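Local coordinates for alternansucrase (Leuconostoc mesenteroides, PDB 6HVG), which is a large multidomain enzyme of glycoside hydrolase family 70, built from a TIM-type barrel and additional domains, including cell-wall-binding-type repeats, at residues A[376-381]-A[1322-1327]; A[596-601]-A[1209-1214]. One frame throughout, in Å; residues are numbered along the deposited sequence.

Contacts 1 and 2 lie in different parts of one long chain. Their centres are 62 Å apart, and their nearest atoms about 44 Å, so they do not touch. Both segments of contact 2 fall, in sequence, between those of contact 1. Contact 1 joins a loop near residue 378 to a cell-wall-binding-type repeat more than 900 residues later. Contact 2 sets the turn that leads into helix 1212-1218 against helix 587-601, which packs on the barrel strands. A calcium ion is bound by E575, D581, N625 and D1159, none of which belongs to either contact. Helix 587-601 of contact 2 does pack against strand 617-620, which shortly precedes N625.

Contact 1 (A[376-381]-A[1322-1327]); sequences YQFDQG and NWYYFD
Q377 and F378 meet N1322 and Y1324 in a small, partly buried contact with one bridging water, where a loop packs on a beta-hairpin. The loop lies between strands 370-371 and 383-384. The hairpin pairs strand 1323-1326 with strand 1314-1317. No direct hydrogen bond joins the two segments.

The Y1324 ring reaches out from the strand, and its hydroxyl does most of the touching. F378 CD2 lies 3.9 Å from Y1324 OH, which sits at the edge of the F378 ring, near its plane. The two side chains cross at about a right angle. Y376 CB sits over one face of the F378 ring, toward its rim, and the ring also stacks with F1294.

The water accepts from Q377 N at 3.0 Å. The water donates to Y1324 OH at 2.8 Å and lies in the plane of the Y1324 ring, at its edge. The same hydroxyl is hydrogen-bonded to D1318 OD2, so two partners hold it.

Strand 1323-1326 belongs to a putative cell wall binding repeat, of the choline-binding clan. The loop comes from far earlier in the sequence. The contact thus brings together distant parts of the chain, consistent with the U-shaped chain course known in family 70 enzymes.

N1322 points toward the loop and touches it with its amide end. N1322 ND2 is 3.5 Å from Q377 CB, but its hydrogen bond goes to D1318 OD2. One carboxylate oxygen, D1318 OD2, is thus bonded to both N1322 and Y1324, which probably positions them together. The Q377 chain bends at chi2 (-60°). Its amide turns away from the strand, and NE2 bonds to E375 O, just before the loop segment. D379 OD2 adds a hydrogen bond to N1320 ND2 of the hairpin turn.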
ATOM      1  N   TYR A 376     -17.177 -33.087 -33.215  1.00 43.20           N
ATOM      2  CA  TYR A 376     -16.261 -31.985 -32.993  1.00 40.70           C
ATOM      3  C   TYR A 376     -17.048 -30.698 -32.799  1.00 40.40           C
ATOM      4  O   TYR A 376     -17.982 -30.450 -33.498  1.00 41.45           O
ATOM      5  CB  TYR A 376     -15.274 -31.861 -34.131  1.00 39.14           C
ATOM      6  CG  TYR A 376     -14.277 -33.008 -34.176  1.00 41.67           C
ATOM      7  CD1 TYR A 376     -13.473 -33.316 -33.071  1.00 41.73           C
ATOM      8  CD2 TYR A 376     -14.113 -33.776 -35.332  1.00 40.28           C
ATOM      9  CE1 TYR A 376     -12.547 -34.357 -33.129  1.00 42.07           C
ATOM     10  CE2 TYR A 376     -13.210 -34.823 -35.385  1.00 41.44           C
ATOM     11  CZ  TYR A 376     -12.412 -35.106 -34.289  1.00 43.09           C
ATOM     12  OH  TYR A 376     -11.495 -36.138 -34.341  1.00 41.09           O
ATOM     13  N   GLN A 377     -16.677 -29.914 -31.797  1.00 41.92           N
ATOM     14  CA  GLN A 377     -17.351 -28.658 -31.480  1.00 43.98           C
ATOM     15  C   GLN A 377     -16.724 -27.449 -32.118  1.00 44.43           C
ATOM     16  O   GLN A 377     -17.291 -26.355 -32.049  1.00 43.88           O
ATOM     17  CB  GLN A 377     -17.375 -28.442 -29.965  1.00 44.17           C
ATOM     18  CG  GLN A 377     -18.084 -29.529 -29.186  1.00 44.58           C
ATOM     19  CD  GLN A 377     -19.515 -29.663 -29.590  1.00 45.19           C
ATOM     20  OE1 GLN A 377     -20.330 -28.818 -29.276  1.00 51.51           O
ATOM     21  NE2 GLN A 377     -19.828 -30.720 -30.298  1.00 47.30           N
ATOM     22  N   PHE A 378     -15.548 -27.628 -32.716  1.00 46.48           N
ATOM     23  CA  PHE A 378     -14.928 -26.534 -33.478  1.00 48.11           C
ATOM     24  C   PHE A 378     -15.675 -26.305 -34.788  1.00 49.92           C
ATOM     25  O   PHE A 378     -16.117 -27.254 -35.404  1.00 48.10           O
ATOM     26  CB  PHE A 378     -13.419 -26.727 -33.682  1.00 46.14           C
ATOM     27  CG  PHE A 378     -13.039 -28.054 -34.208  1.00 48.68           C
ATOM     28  CD1 PHE A 378     -13.128 -28.315 -35.553  1.00 47.59           C
ATOM     29  CD2 PHE A 378     -12.533 -29.043 -33.354  1.00 50.03           C
ATOM     30  CE1 PHE A 378     -12.768 -29.543 -36.050  1.00 49.50           C
ATOM     31  CE2 PHE A 378     -12.152 -30.268 -33.843  1.00 50.31           C
ATOM     32  CZ  PHE A 378     -12.275 -30.524 -35.199  1.00 52.88           C
ATOM     33  N   ASP A 379     -15.835 -25.035 -35.152  1.00 53.84           N
ATOM     34  CA  ASP A 379     -16.702 -24.625 -36.251  1.00 60.41           C
ATOM     35  C   ASP A 379     -15.894 -24.049 -37.414  1.00 60.34           C
ATOM     36  O   ASP A 379     -16.476 -23.468 -38.314  1.00 73.35           O
ATOM     37  CB  ASP A 379     -17.745 -23.557 -35.785  1.00 62.74           C
ATOM     38  CG  ASP A 379     -19.028 -24.170 -35.163  1.00 62.91           C
ATOM     39  OD1 ASP A 379     -19.370 -25.340 -35.488  1.00 63.30           O
ATOM     40  OD2 ASP A 379     -19.693 -23.452 -34.354  1.00 60.38           O
ATOM     41  N   GLN A 380     -14.573 -24.196 -37.406  1.00 58.02           N
ATOM     42  CA  GLN A 380     -13.709 -23.541 -38.405  1.00 56.40           C
ATOM     43  C   GLN A 380     -12.803 -24.563 -39.127  1.00 52.31           C
ATOM     44  O   GLN A 380     -11.859 -25.060 -38.553  1.00 51.56           O
ATOM     45  CB  GLN A 380     -12.858 -22.444 -37.724  1.00 55.68           C
ATOM     46  CG  GLN A 380     -11.929 -21.643 -38.642  1.00 54.69           C
ATOM     47  CD  GLN A 380     -12.670 -20.857 -39.713  1.00 58.80           C
ATOM     48  OE1 GLN A 380     -13.560 -20.047 -39.408  1.00 55.91           O
ATOM     49  NE2 GLN A 380     -12.307 -21.082 -40.986  1.00 62.51           N
ATOM     50  N   GLY A 381     -13.122 -24.877 -40.377  1.00 52.39           N
ATOM     51  CA  GLY A 381     -12.354 -25.847 -41.183  1.00 50.98           C
ATOM     52  C   GLY A 381     -11.124 -25.161 -41.737  1.00 48.22           C
ATOM     53  O   GLY A 381     -11.018 -23.921 -41.676  1.00 46.65           O
ATOM     54  N   ASN A1322     -14.271 -23.538 -26.430  1.00 47.63           N
ATOM     55  CA  ASN A1322     -13.659 -24.794 -26.034  1.00 45.48           C
ATOM     56  C   ASN A1322     -12.146 -24.763 -26.135  1.00 43.05           C
ATOM     57  O   ASN A1322     -11.601 -24.113 -27.022  1.00 46.09           O
ATOM     58  CB  ASN A1322     -14.205 -25.951 -26.870  1.00 46.94           C
ATOM     59  CG  ASN A1322     -15.719 -26.037 -26.843  1.00 47.95           C
ATOM     60  OD1 ASN A1322     -16.311 -26.335 -25.808  1.00 51.38           O
ATOM     61  ND2 ASN A1322     -16.349 -25.772 -27.973  1.00 46.44           N
ATOM     62  N   TRP A1323     -11.476 -25.475 -25.226  1.00 40.55           N
ATOM     63  CA  TRP A1323     -10.021 -25.524 -25.199  1.00 39.14           C
ATOM     64  C   TRP A1323      -9.518 -26.880 -25.607  1.00 39.02           C
ATOM     65  O   TRP A1323     -10.137 -27.904 -25.299  1.00 39.30           O
ATOM     66  CB  TRP A1323      -9.492 -25.183 -23.802  1.00 38.98           C
ATOM     67  CG  TRP A1323      -9.493 -23.724 -23.522  1.00 38.53           C
ATOM     68  CD1 TRP A1323     -10.539 -22.979 -23.030  1.00 37.70           C
ATOM     69  CD2 TRP A1323      -8.415 -22.809 -23.733  1.00 37.95           C
ATOM     70  NE1 TRP A1323     -10.161 -21.675 -22.902  1.00 37.05           N
ATOM     71  CE2 TRP A1323      -8.862 -21.537 -23.320  1.00 36.27           C
ATOM     72  CE3 TRP A1323      -7.100 -22.946 -24.198  1.00 38.57           C
ATOM     73  CZ2 TRP A1323      -8.059 -20.401 -23.399  1.00 34.65           C
ATOM     74  CZ3 TRP A1323      -6.289 -21.806 -24.250  1.00 37.49           C
ATOM     75  CH2 TRP A1323      -6.780 -20.556 -23.860  1.00 35.21           C
ATOM     76  N   TYR A1324      -8.371 -26.877 -26.289  1.00 40.04           N
ATOM     77  CA  TYR A1324      -7.709 -28.095 -26.770  1.00 40.74           C
ATOM     78  C   TYR A1324      -6.211 -28.051 -26.483  1.00 40.32           C
ATOM     79  O   TYR A1324      -5.629 -26.969 -26.370  1.00 40.76           O
ATOM     80  CB  TYR A1324      -7.913 -28.213 -28.282  1.00 41.62           C
ATOM     81  CG  TYR A1324      -9.360 -28.114 -28.697  1.00 39.60           C
ATOM     82  CD1 TYR A1324      -9.937 -26.885 -28.947  1.00 38.86           C
ATOM     83  CD2 TYR A1324     -10.142 -29.248 -28.813  1.00 39.93           C
ATOM     84  CE1 TYR A1324     -11.255 -26.781 -29.310  1.00 40.45           C
ATOM     85  CE2 TYR A1324     -11.461 -29.163 -29.184  1.00 41.48           C
ATOM     86  CZ  TYR A1324     -12.013 -27.933 -29.429  1.00 41.86           C
ATOM     87  OH  TYR A1324     -13.337 -27.854 -29.780  1.00 43.02           O
ATOM     88  N   TYR A1325      -5.594 -29.224 -26.369  1.00 38.42           N
ATOM     89  CA  TYR A1325      -4.142 -29.309 -26.310  1.00 37.24           C
ATOM     90  C   TYR A1325      -3.598 -30.087 -27.522  1.00 38.41           C
ATOM     91  O   TYR A1325      -4.057 -31.181 -27.830  1.00 36.96           O
ATOM     92  CB  TYR A1325      -3.692 -29.992 -25.020  1.00 36.30           C
ATOM     93  CG  TYR A1325      -2.215 -30.163 -24.981  1.00 36.49           C
ATOM     94  CD1 TYR A1325      -1.373 -29.059 -24.902  1.00 38.00           C
ATOM     95  CD2 TYR A1325      -1.638 -31.404 -25.075  1.00 36.40           C
ATOM     96  CE1 TYR A1325      -0.002 -29.208 -24.920  1.00 37.28           C
ATOM     97  CE2 TYR A1325      -0.267 -31.553 -25.087  1.00 35.37           C
ATOM     98  CZ  TYR A1325       0.534 -30.455 -25.020  1.00 36.38           C
ATOM     99  OH  TYR A1325       1.896 -30.598 -25.003  1.00 42.65           O
ATOM    100  N   PHE A1326      -2.615 -29.499 -28.195  1.00 38.21           N
ATOM    101  CA  PHE A1326      -1.954 -30.123 -29.316  1.00 40.17           C
ATOM    102  C   PHE A1326      -0.560 -30.560 -28.897  1.00 42.66           C
ATOM    103  O   PHE A1326       0.237 -29.732 -28.437  1.00 45.64           O
ATOM    104  CB  PHE A1326      -1.886 -29.148 -30.521  1.00 40.58           C
ATOM    105  CG  PHE A1326      -3.216 -28.912 -31.162  1.00 40.07           C
ATOM    106  CD1 PHE A1326      -4.130 -28.081 -30.574  1.00 39.42           C
ATOM    107  CD2 PHE A1326      -3.567 -29.554 -32.331  1.00 40.09           C
ATOM    108  CE1 PHE A1326      -5.368 -27.879 -31.144  1.00 39.87           C
ATOM    109  CE2 PHE A1326      -4.803 -29.354 -32.906  1.00 38.99           C
ATOM    110  CZ  PHE A1326      -5.708 -28.519 -32.312  1.00 38.41           C
ATOM    111  N   ASP A1327      -0.264 -31.846 -29.097  1.00 43.66           N
ATOM    112  CA  ASP A1327       1.007 -32.448 -28.668  1.00 44.43           C
ATOM    113  C   ASP A1327       2.202 -32.021 -29.514  1.00 45.99           C
ATOM    114  O   ASP A1327       2.062 -31.260 -30.481  1.00 45.48           O
ATOM    115  CB  ASP A1327       0.878 -33.983 -28.589  1.00 46.74           C
ATOM    116  CG  ASP A1327       0.600 -34.656 -29.944  1.00 50.11           C
ATOM    117  OD1 ASP A1327       1.058 -34.148 -30.989  1.00 51.82           O
ATOM    118  OD2 ASP A1327      -0.065 -35.720 -29.961  1.00 50.69           O
TER
HETATM  119  O   HOH W   1     -14.059 -30.502 -30.374  1.00 35.09           O

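Contact 2 (A[596-601]-A[1209-1214]); sequences WLHYLM and GEFLDK
F1211 carries this contact, resting its side chain on H598 and Y599 of helix 587-601. Its CG is anti to its own carbonyl carbon (chi1 -47°), and CB already points at the helix. H598 CD2 approaches F1211 CB at 3.5 Å. H598 CD2 is also 3.7 Å from F1211 CG, so one imidazole carbon meets the root of the phenyl group. The two rings are oblique, with centroids 5.4 Å apart and planes at 36°.

H598 has its CG opposite the backbone N (chi1 179°), which sends the imidazole out from the helix. Its ND1 is hydrogen-bonded to Y637 OH, and this bond probably sets the ring's rotation. The far end of F1211 goes to Y599. F1211 CE2 lies 3.8 Å from Y599 CD1, at the edge of the tyrosine ring and near its plane. Y599 also meets Y1116 edge-to-face.

The backbone joins in beyond the segments: F1211 N bonds to N595 OD1, and G1209 N to E592 OE1. F1211, in the turn leading into helix 1212-1218, thus touches a helix that packs inward through L597 and M601, as do helices of the layer around a (beta/alpha)8 barrel.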
ATOM      1  N   TRP A 596      27.445   8.518  -7.090  1.00 46.88           N
ATOM      2  CA  TRP A 596      26.379   9.427  -6.692  1.00 45.48           C
ATOM      3  C   TRP A 596      26.600   9.941  -5.295  1.00 45.21           C
ATOM      4  O   TRP A 596      26.410  11.129  -5.025  1.00 50.39           O
ATOM      5  CB  TRP A 596      25.043   8.713  -6.768  1.00 45.10           C
ATOM      6  CG  TRP A 596      23.824   9.589  -6.632  1.00 43.74           C
ATOM      7  CD1 TRP A 596      23.682  10.867  -7.051  1.00 43.05           C
ATOM      8  CD2 TRP A 596      22.563   9.200  -6.102  1.00 41.22           C
ATOM      9  NE1 TRP A 596      22.413  11.312  -6.790  1.00 40.96           N
ATOM     10  CE2 TRP A 596      21.709  10.299  -6.207  1.00 40.88           C
ATOM     11  CE3 TRP A 596      22.083   8.033  -5.521  1.00 43.16           C
ATOM     12  CZ2 TRP A 596      20.391  10.266  -5.768  1.00 42.51           C
ATOM     13  CZ3 TRP A 596      20.766   8.002  -5.074  1.00 43.05           C
ATOM     14  CH2 TRP A 596      19.937   9.104  -5.219  1.00 41.27           C
ATOM     15  N   LEU A 597      27.010   9.045  -4.407  1.00 45.31           N
ATOM     16  CA  LEU A 597      27.296   9.405  -3.014  1.00 42.63           C
ATOM     17  C   LEU A 597      28.430  10.393  -2.920  1.00 42.21           C
ATOM     18  O   LEU A 597      28.363  11.328  -2.143  1.00 46.56           O
ATOM     19  CB  LEU A 597      27.642   8.173  -2.201  1.00 41.45           C
ATOM     20  CG  LEU A 597      28.016   8.399  -0.746  1.00 41.84           C
ATOM     21  CD1 LEU A 597      26.877   9.056   0.027  1.00 40.99           C
ATOM     22  CD2 LEU A 597      28.411   7.070  -0.130  1.00 43.21           C
ATOM     23  N   HIS A 598      29.476  10.191  -3.699  1.00 44.75           N
ATOM     24  CA  HIS A 598      30.583  11.140  -3.737  1.00 46.95           C
ATOM     25  C   HIS A 598      30.067  12.467  -4.224  1.00 48.10           C
ATOM     26  O   HIS A 598      30.376  13.507  -3.641  1.00 56.09           O
ATOM     27  CB  HIS A 598      31.678  10.640  -4.660  1.00 48.41           C
ATOM     28  CG  HIS A 598      32.848  11.562  -4.771  1.00 48.58           C
ATOM     29  ND1 HIS A 598      33.917  11.518  -3.899  1.00 49.05           N
ATOM     30  CD2 HIS A 598      33.145  12.510  -5.688  1.00 48.98           C
ATOM     31  CE1 HIS A 598      34.812  12.416  -4.262  1.00 49.67           C
ATOM     32  NE2 HIS A 598      34.370  13.029  -5.347  1.00 50.93           N
ATOM     33  N   TYR A 599      29.262  12.430  -5.282  1.00 45.84           N
ATOM     34  CA  TYR A 599      28.712  13.641  -5.887  1.00 46.65           C
ATOM     35  C   TYR A 599      27.925  14.475  -4.880  1.00 48.68           C
ATOM     36  O   TYR A 599      28.022  15.703  -4.888  1.00 48.01           O
ATOM     37  CB  TYR A 599      27.843  13.270  -7.077  1.00 43.90           C
ATOM     38  CG  TYR A 599      27.036  14.381  -7.697  1.00 42.27           C
ATOM     39  CD1 TYR A 599      27.579  15.201  -8.657  1.00 44.43           C
ATOM     40  CD2 TYR A 599      25.708  14.568  -7.362  1.00 43.43           C
ATOM     41  CE1 TYR A 599      26.819  16.179  -9.277  1.00 45.96           C
ATOM     42  CE2 TYR A 599      24.939  15.537  -7.975  1.00 42.75           C
ATOM     43  CZ  TYR A 599      25.498  16.336  -8.931  1.00 44.71           C
ATOM     44  OH  TYR A 599      24.753  17.322  -9.546  1.00 48.12           O
ATOM     45  N   LEU A 600      27.177  13.819  -4.000  1.00 49.91           N
ATOM     46  CA  LEU A 600      26.394  14.544  -2.994  1.00 51.22           C
ATOM     47  C   LEU A 600      27.289  15.117  -1.900  1.00 52.50           C
ATOM     48  O   LEU A 600      27.108  16.265  -1.495  1.00 52.43           O
ATOM     49  CB  LEU A 600      25.307  13.647  -2.389  1.00 50.73           C
ATOM     50  CG  LEU A 600      24.221  13.187  -3.368  1.00 53.86           C
ATOM     51  CD1 LEU A 600      23.461  12.000  -2.825  1.00 49.95           C
ATOM     52  CD2 LEU A 600      23.249  14.307  -3.734  1.00 55.34           C
ATOM     53  N   MET A 601      28.260  14.331  -1.435  1.00 53.94           N
ATOM     54  CA  MET A 601      29.172  14.774  -0.369  1.00 55.29           C
ATOM     55  C   MET A 601      30.196  15.795  -0.855  1.00 53.89           C
ATOM     56  O   MET A 601      30.849  16.438  -0.046  1.00 56.46           O
ATOM     57  CB  MET A 601      29.909  13.590   0.252  1.00 55.71           C
ATOM     58  CG  MET A 601      29.028  12.537   0.909  1.00 54.08           C
ATOM     59  SD  MET A 601      28.069  13.158   2.298  1.00 54.32           S
ATOM     60  CE  MET A 601      26.529  13.432   1.427  1.00 61.75           C
ATOM     61  N   GLY A1209      29.370   7.923 -13.215  1.00 50.58           N
ATOM     62  CA  GLY A1209      30.703   7.313 -13.133  1.00 49.36           C
ATOM     63  C   GLY A1209      31.960   8.185 -13.201  1.00 51.51           C
ATOM     64  O   GLY A1209      33.075   7.669 -13.135  1.00 52.39           O
ATOM     65  N   GLU A1210      31.804   9.501 -13.306  1.00 54.00           N
ATOM     66  CA  GLU A1210      32.937  10.410 -13.552  1.00 55.17           C
ATOM     67  C   GLU A1210      33.972  10.502 -12.430  1.00 55.12           C
ATOM     68  O   GLU A1210      35.124  10.795 -12.688  1.00 63.54           O
ATOM     69  CB  GLU A1210      32.409  11.823 -13.856  1.00 56.93           C
ATOM     70  CG  GLU A1210      31.698  11.955 -15.204  1.00 58.65           C
ATOM     71  CD  GLU A1210      32.636  11.889 -16.392  1.00 57.32           C
ATOM     72  OE1 GLU A1210      33.598  12.685 -16.441  1.00 59.63           O
ATOM     73  OE2 GLU A1210      32.407  11.032 -17.264  1.00 56.22           O
ATOM     74  N   PHE A1211      33.556  10.259 -11.194  1.00 53.33           N
ATOM     75  CA  PHE A1211      34.409  10.441 -10.020  1.00 53.81           C
ATOM     76  C   PHE A1211      35.109   9.163  -9.562  1.00 54.96           C
ATOM     77  O   PHE A1211      35.962   9.208  -8.668  1.00 57.37           O
ATOM     78  CB  PHE A1211      33.583  11.065  -8.871  1.00 51.81           C
ATOM     79  CG  PHE A1211      32.752  12.238  -9.315  1.00 52.91           C
ATOM     80  CD1 PHE A1211      33.360  13.426  -9.700  1.00 54.37           C
ATOM     81  CD2 PHE A1211      31.373  12.141  -9.412  1.00 52.59           C
ATOM     82  CE1 PHE A1211      32.603  14.496 -10.150  1.00 55.71           C
ATOM     83  CE2 PHE A1211      30.609  13.207  -9.860  1.00 52.48           C
ATOM     84  CZ  PHE A1211      31.224  14.387 -10.226  1.00 55.63           C
ATOM     85  N   LEU A1212      34.766   8.036 -10.173  1.00 55.57           N
ATOM     86  CA  LEU A1212      35.254   6.730  -9.731  1.00 58.08           C
ATOM     87  C   LEU A1212      36.737   6.505  -9.979  1.00 61.77           C
ATOM     88  O   LEU A1212      37.426   5.895  -9.160  1.00 62.29           O
ATOM     89  CB  LEU A1212      34.480   5.613 -10.430  1.00 59.25           C
ATOM     90  CG  LEU A1212      32.989   5.496 -10.095  1.00 60.31           C
ATOM     91  CD1 LEU A1212      32.295   4.557 -11.064  1.00 62.02           C
ATOM     92  CD2 LEU A1212      32.765   5.027  -8.669  1.00 58.65           C
ATOM     93  N   ASP A1213      37.226   6.968 -11.121  1.00 66.42           N
ATOM     94  CA  ASP A1213      38.619   6.763 -11.464  1.00 70.43           C
ATOM     95  C   ASP A1213      39.542   7.536 -10.528  1.00 68.55           C
ATOM     96  O   ASP A1213      40.550   6.998 -10.072  1.00 72.53           O
ATOM     97  CB  ASP A1213      38.868   7.143 -12.937  1.00 75.35           C
ATOM     98  CG  ASP A1213      38.158   6.207 -13.917  1.00 71.18           C
ATOM     99  OD1 ASP A1213      37.760   5.095 -13.513  1.00 65.10           O
ATOM    100  OD2 ASP A1213      38.018   6.576 -15.096  1.00 72.41           O
ATOM    101  N   LYS A1214      39.215   8.792 -10.249  1.00 66.92           N
ATOM    102  CA  LYS A1214      39.954   9.565  -9.243  1.00 69.29           C
ATOM    103  C   LYS A1214      39.922   8.873  -7.876  1.00 66.28           C
ATOM    104  O   LYS A1214      40.918   8.865  -7.160  1.00 68.70           O
ATOM    105  CB  LYS A1214      39.364  10.975  -9.111  1.00 75.70           C
ATOM    106  CG  LYS A1214      40.185  11.941  -8.262  1.00 81.73           C
ATOM    107  CD  LYS A1214      41.413  12.430  -9.027  1.00 89.62           C
ATOM    108  CE  LYS A1214      42.664  12.541  -8.157  1.00 89.36           C
ATOM    109  NZ  LYS A1214      43.921  12.420  -8.946  1.00 87.86           N
TER